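Local coordinates for protein CurM Sulfotransferase (Moorea producta, PDB 4GBM) that probably transfers a sulfonate group from the cofactor PAPS to a polyketide intermediate in the curacin biosynthetic pathway, at residues Leu64-Phe69 with Gly122-Asn127; Lys90-Val95 with Ala105-Leu110. The protein carries 2 engineered substitutions. All blocks are in the same frame, centred on the assembly; numbering follows the deposited sequence.

Contact 1: residues Leu64-Phe69 with Gly122-Asn127; sequences LHLLPF and GMLQEN. With ZN (zinc ion), chain F.
A zinc-carrying loop of the sulfotransferase domain docks on helix 117-128 through three leucines, L64 and L66 on the loop and L124 on the helix. The case illustrates how a metal-binding loop can present one residue to the ion while its two neighbours anchor it in the apolar interior. L124 reaches out from the helix and meets both loop leucines tip to tip. Its CD1 lies 3.9 Å from CD1 of L64 and, just as near, 3.9 Å from CD1 of L66. The two loop methyls are themselves close, L64 CD1 being 4.3 Å from L66 CD1, so a single helix methyl rests against a pair of methyls. Both loop side chains have CG anti to the carbonyl carbon (chi1 -62° in L64, -67° in L66), which extends them side by side toward the helix. The contact is small, some 88 Å² in all, and purely apolar, but all three residues are buried.

H65, between the two leucines, turns the other way. Its ND1 binds the zinc ion at 2.1 Å, and a water lies 2.1 Å from the same zinc; two further ligand atoms complete the site. With zinc on ND1 and S266 OG hydrogen-bonded to NE2, both ring nitrogens are engaged and the rotation of the imidazole is set. From L66 to F69 the chain makes a type I beta turn, closed by F69 N on L66 O at 2.9 Å.

The loop runs from strand 58-59, an outermost strand of the five-stranded parallel sheet, to helix 72-78, whose R75 hydrogen-bonds the carbonyl oxygens of L64 and H65. I117 and Y121 of helix 117-128 also flank L66, while helix 87-96 packs on L64.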
loop_
_atom_site.group_PDB
_atom_site.type_symbol
_atom_site.label_atom_id
_atom_site.label_comp_id
_atom_site.label_asym_id
_atom_site.label_seq_id
_atom_site.Cartn_x
_atom_site.Cartn_y
_atom_site.Cartn_z
ATOM N N LEU A 64 -4.525 4.155 6.223
ATOM C CA LEU A 64 -5.574 4.391 7.220
ATOM C C LEU A 64 -5.289 3.692 8.544
ATOM O O LEU A 64 -5.821 4.097 9.583
ATOM C CB LEU A 64 -6.930 3.931 6.675
ATOM C CG LEU A 64 -7.440 4.650 5.423
ATOM C CD1 LEU A 64 -8.652 3.927 4.856
ATOM C CD2 LEU A 64 -7.748 6.113 5.709
ATOM N N HIS A 65 -4.470 2.638 8.512
ATOM C CA HIS A 65 -4.139 1.856 9.718
ATOM C C HIS A 65 -5.382 1.357 10.481
ATOM O O HIS A 65 -5.414 1.368 11.716
ATOM C CB HIS A 65 -3.200 2.644 10.655
ATOM C CG HIS A 65 -2.030 3.274 9.958
ATOM N ND1 HIS A 65 -0.946 2.548 9.524
ATOM C CD2 HIS A 65 -1.779 4.561 9.621
ATOM C CE1 HIS A 65 -0.069 3.358 8.959
ATOM N NE2 HIS A 65 -0.557 4.584 8.994
ATOM N N LEU A 66 -6.382 0.898 9.733
ATOM C CA LEU A 66 -7.609 0.357 10.322
ATOM C C LEU A 66 -7.596 -1.172 10.343
ATOM O O LEU A 66 -7.844 -1.785 11.386
ATOM C CB LEU A 66 -8.833 0.858 9.551
ATOM C CG LEU A 66 -9.168 2.353 9.630
ATOM C CD1 LEU A 66 -10.267 2.681 8.641
ATOM C CD2 LEU A 66 -9.583 2.757 11.042
ATOM N N LEU A 67 -7.274 -1.771 9.194
ATOM C CA LEU A 67 -7.382 -3.223 9.003
ATOM C C LEU A 67 -6.739 -4.107 10.092
ATOM O O LEU A 67 -7.298 -5.156 10.417
ATOM C CB LEU A 67 -6.886 -3.633 7.608
ATOM C CG LEU A 67 -7.288 -5.025 7.109
ATOM C CD1 LEU A 67 -8.812 -5.163 6.980
ATOM C CD2 LEU A 67 -6.601 -5.304 5.785
ATOM N N PRO A 68 -5.583 -3.699 10.666
ATOM C CA PRO A 68 -4.983 -4.561 11.695
ATOM C C PRO A 68 -5.725 -4.623 13.043
ATOM O O PRO A 68 -5.381 -5.459 13.883
ATOM C CB PRO A 68 -3.592 -3.941 11.907
ATOM C CG PRO A 68 -3.335 -3.134 10.679
ATOM C CD PRO A 68 -4.679 -2.592 10.306
ATOM N N PHE A 69 -6.729 -3.766 13.249
ATOM C CA PHE A 69 -7.364 -3.617 14.569
ATOM C C PHE A 69 -8.845 -3.980 14.579
ATOM O O PHE A 69 -9.520 -3.879 13.553
ATOM C CB PHE A 69 -7.183 -2.188 15.078
ATOM C CG PHE A 69 -5.756 -1.726 15.066
ATOM C CD1 PHE A 69 -4.858 -2.185 16.029
ATOM C CD2 PHE A 69 -5.301 -0.856 14.085
ATOM C CE1 PHE A 69 -3.533 -1.773 16.015
ATOM C CE2 PHE A 69 -3.975 -0.433 14.069
ATOM C CZ PHE A 69 -3.093 -0.896 15.035
ATOM N N GLY A 122 -17.357 1.434 7.239
ATOM C CA GLY A 122 -18.704 1.690 6.728
ATOM C C GLY A 122 -18.993 3.179 6.617
ATOM O O GLY A 122 -19.594 3.640 5.634
ATOM N N MET A 123 -18.554 3.925 7.628
ATOM C CA MET A 123 -18.635 5.389 7.655
ATOM C C MET A 123 -17.816 6.029 6.534
ATOM O O MET A 123 -18.268 6.972 5.887
ATOM C CB MET A 123 -18.155 5.898 9.015
ATOM C CG MET A 123 -18.209 7.403 9.221
ATOM S SD MET A 123 -17.541 7.846 10.836
ATOM C CE MET A 123 -18.437 6.710 11.888
ATOM N N LEU A 124 -16.610 5.521 6.304
ATOM C CA LEU A 124 -15.797 6.022 5.196
ATOM C C LEU A 124 -16.484 5.757 3.862
ATOM O O LEU A 124 -16.562 6.655 3.017
ATOM C CB LEU A 124 -14.398 5.405 5.198
ATOM C CG LEU A 124 -13.457 5.791 6.342
ATOM C CD1 LEU A 124 -12.119 5.081 6.197
ATOM C CD2 LEU A 124 -13.254 7.302 6.393
ATOM N N GLN A 125 -17.001 4.541 3.685
ATOM C CA GLN A 125 -17.689 4.176 2.445
ATOM C C GLN A 125 -18.832 5.142 2.132
ATOM O O GLN A 125 -18.957 5.611 0.999
ATOM C CB GLN A 125 -18.192 2.731 2.488
ATOM C CG GLN A 125 -17.076 1.698 2.312
ATOM C CD GLN A 125 -17.581 0.267 2.398
ATOM O OE1 GLN A 125 -18.459 -0.054 3.205
ATOM N NE2 GLN A 125 -17.021 -0.605 1.567
ATOM N N GLU A 126 -19.645 5.465 3.136
ATOM C CA GLU A 126 -20.762 6.385 2.903
ATOM C C GLU A 126 -20.288 7.812 2.609
ATOM O O GLU A 126 -20.892 8.519 1.800
ATOM C CB GLU A 126 -21.777 6.345 4.056
ATOM C CG GLU A 126 -21.316 7.018 5.334
ATOM C CD GLU A 126 -22.404 7.127 6.380
ATOM O OE1 GLU A 126 -22.066 6.981 7.569
ATOM O OE2 GLU A 126 -23.585 7.363 6.028
ATOM N N ASN A 127 -19.200 8.234 3.242
ATOM C CA ASN A 127 -18.718 9.596 3.037
ATOM C C ASN A 127 -17.991 9.802 1.702
ATOM O O ASN A 127 -17.868 10.935 1.230
ATOM C CB ASN A 127 -17.869 10.064 4.217
ATOM C CG ASN A 127 -18.715 10.606 5.347
ATOM O OD1 ASN A 127 -18.989 11.805 5.410
ATOM N ND2 ASN A 127 -19.168 9.719 6.228
HETATM ZN ZN ZN F . -0.449 0.502 9.840
HETATM O O HOH W 1 1.665 0.396 9.508
#

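Contact 2: residues Lys90-Val95 with Ala105-Leu110; sequences KTFMEV and ALIKDL
The phenyl ring of F92 receives L106 over one face, while I107 and L110 approach it obliquely, so one aromatic group from helix 87-96 meets three aliphatic side chains of helix 100-113. Over the face the contact is a CH-pi interaction: CD2 of L106 stands 3.9 Å from the centroid of the F92 ring, 21° off the ring normal. It is displaced toward the rim, nearest CD1 of F92 at 3.7 Å. L106 and F92 cross at about a right angle, and the leucine gets its methyl there with CG anti to the backbone nitrogen (chi1 173°).

I107 comes in at a slant on the CD2 side of the ring, its CG1 3.8 Å from CD2 of F92. L110 arrives from the direction opposite to F92 and brings its CD1 to 4.1 Å from CZ of F92, at the far end of the ring. L106 and L110 stand one helical turn apart and I107 follows L106, so the ring is met from its CD1 and CD2 atoms out to CZ. With an alanine here in place of F92, L106 CD2 would probably lose the ring face beneath it and a gap would be likely to open between the two helices, because the ring touches all three aliphatic chains.

The axes of the two segments come no closer than 10.8 Å, at 119° between their directions, and F92 spans the space between them with its ring. The two helices follow each other in the chain, joined by a short connection. F92 also rests on S103 earlier in helix 100-113, I107 packs back on L88 and Q89 of helix 87-96, and helix 117-128 packs on the group as well.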
loop_
_atom_site.group_PDB
_atom_site.type_symbol
_atom_site.label_atom_id
_atom_site.label_comp_id
_atom_site.label_asym_id
_atom_site.label_seq_id
_atom_site.Cartn_x
_atom_site.Cartn_y
_atom_site.Cartn_z
ATOM N N LYS A 90 -6.570 13.020 7.300
ATOM C CA LYS A 90 -6.669 13.641 5.979
ATOM C C LYS A 90 -7.902 13.189 5.215
ATOM O O LYS A 90 -8.498 13.976 4.475
ATOM C CB LYS A 90 -5.409 13.372 5.145
ATOM C CG LYS A 90 -4.209 14.199 5.578
ATOM C CD LYS A 90 -2.982 13.868 4.741
ATOM C CE LYS A 90 -1.791 14.721 5.155
ATOM N NZ LYS A 90 -2.027 16.175 4.948
ATOM N N THR A 91 -8.279 11.919 5.390
ATOM C CA THR A 91 -9.470 11.389 4.737
ATOM C C THR A 91 -10.716 12.163 5.159
ATOM O O THR A 91 -11.456 12.653 4.304
ATOM C CB THR A 91 -9.630 9.870 4.980
ATOM O OG1 THR A 91 -8.601 9.179 4.262
ATOM C CG2 THR A 91 -10.982 9.377 4.492
ATOM N N PHE A 92 -10.938 12.296 6.467
ATOM C CA PHE A 92 -12.093 13.048 6.951
ATOM C C PHE A 92 -12.035 14.531 6.568
ATOM O O PHE A 92 -13.072 15.144 6.308
ATOM C CB PHE A 92 -12.288 12.865 8.464
ATOM C CG PHE A 92 -12.880 11.531 8.846
ATOM C CD1 PHE A 92 -14.141 11.150 8.385
ATOM C CD2 PHE A 92 -12.184 10.662 9.679
ATOM C CE1 PHE A 92 -14.687 9.919 8.740
ATOM C CE2 PHE A 92 -12.723 9.425 10.039
ATOM C CZ PHE A 92 -13.974 9.056 9.572
ATOM N N MET A 93 -10.828 15.093 6.505
ATOM C CA MET A 93 -10.640 16.471 6.030
ATOM C C MET A 93 -11.131 16.656 4.598
ATOM O O MET A 93 -11.826 17.625 4.305
ATOM C CB MET A 93 -9.178 16.895 6.111
ATOM C CG MET A 93 -8.608 16.967 7.507
ATOM S SD MET A 93 -6.990 17.733 7.455
ATOM C CE MET A 93 -6.011 16.662 8.490
ATOM N N GLU A 94 -10.763 15.722 3.717
ATOM C CA GLU A 94 -11.153 15.777 2.304
ATOM C C GLU A 94 -12.655 15.586 2.117
ATOM O O GLU A 94 -13.327 16.424 1.505
ATOM C CB GLU A 94 -10.413 14.703 1.491
ATOM C CG GLU A 94 -8.917 14.924 1.307
ATOM C CD GLU A 94 -8.571 16.009 0.290
ATOM O OE1 GLU A 94 -7.427 16.506 0.340
ATOM O OE2 GLU A 94 -9.427 16.363 -0.555
ATOM N N VAL A 95 -13.172 14.478 2.649
ATOM C CA VAL A 95 -14.547 14.053 2.383
ATOM C C VAL A 95 -15.599 14.893 3.109
ATOM O O VAL A 95 -16.755 14.953 2.678
ATOM C CB VAL A 95 -14.761 12.529 2.649
ATOM C CG1 VAL A 95 -13.777 11.706 1.829
ATOM C CG2 VAL A 95 -14.635 12.193 4.130
ATOM N N ALA A 105 -11.020 15.897 16.134
ATOM C CA ALA A 105 -12.116 15.861 17.110
ATOM C C ALA A 105 -13.120 14.756 16.768
ATOM O O ALA A 105 -13.625 14.061 17.658
ATOM C CB ALA A 105 -12.810 17.221 17.190
ATOM N N LEU A 106 -13.397 14.596 15.475
ATOM C CA LEU A 106 -14.285 13.531 15.008
ATOM C C LEU A 106 -13.691 12.149 15.303
ATOM O O LEU A 106 -14.375 11.271 15.840
ATOM C CB LEU A 106 -14.576 13.685 13.511
ATOM C CG LEU A 106 -15.357 12.567 12.804
ATOM C CD1 LEU A 106 -16.723 12.338 13.447
ATOM C CD2 LEU A 106 -15.502 12.882 11.315
ATOM N N ILE A 107 -12.421 11.958 14.953
ATOM C CA ILE A 107 -11.741 10.686 15.209
ATOM C C ILE A 107 -11.722 10.352 16.707
ATOM O O ILE A 107 -11.972 9.209 17.102
ATOM C CB ILE A 107 -10.323 10.660 14.584
ATOM C CG1 ILE A 107 -10.449 10.644 13.056
ATOM C CG2 ILE A 107 -9.535 9.439 15.062
ATOM C CD1 ILE A 107 -9.203 11.102 12.316
ATOM N N LYS A 108 -11.477 11.357 17.543
ATOM C CA LYS A 108 -11.489 11.147 18.987
ATOM C C LYS A 108 -12.865 10.707 19.489
ATOM O O LYS A 108 -12.961 9.941 20.449
ATOM C CB LYS A 108 -11.016 12.397 19.730
ATOM C CG LYS A 108 -9.522 12.642 19.609
ATOM C CD LYS A 108 -9.045 13.696 20.585
ATOM C CE LYS A 108 -7.551 13.942 20.430
ATOM N NZ LYS A 108 -6.760 12.682 20.570
ATOM N N ASP A 109 -13.922 11.181 18.832
ATOM C CA ASP A 109 -15.276 10.785 19.211
ATOM C C ASP A 109 -15.523 9.316 18.864
ATOM O O ASP A 109 -16.161 8.587 19.632
ATOM C CB ASP A 109 -16.318 11.675 18.539
ATOM C CG ASP A 109 -17.677 11.558 19.195
ATOM O OD1 ASP A 109 -17.908 12.254 20.204
ATOM O OD2 ASP A 109 -18.510 10.762 18.711
ATOM N N LEU A 110 -15.005 8.884 17.715
ATOM C CA LEU A 110 -15.120 7.487 17.296
ATOM C C LEU A 110 -14.356 6.592 18.264
ATOM O O LEU A 110 -14.801 5.490 18.579
ATOM C CB LEU A 110 -14.592 7.291 15.866
ATOM C CG LEU A 110 -15.107 8.220 14.759
ATOM C CD1 LEU A 110 -14.535 7.804 13.400
ATOM C CD2 LEU A 110 -16.641 8.285 14.723
#

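The two contacts lie with centres 11 Å apart, on the same side of the chain's centre, and together they show how a nested run of helices is tied to a sulfotransferase core. Along the chain the order is 64-69, 90-95, 105-110, 122-127, so contact 2 sits inside the loop closed by contact 1. They meet directly: the second methyl of L124, CD2, packs on T91 CG2 at 3.6 Å and on F92 CZ at 3.7 Å, and M123 CE reaches L110 CD2. Helices 87-96, 100-113 and 117-128 therefore share one apolar cluster, which continues through L64 to the zinc-bound loop that follows strand 58-59 of the parallel sheet.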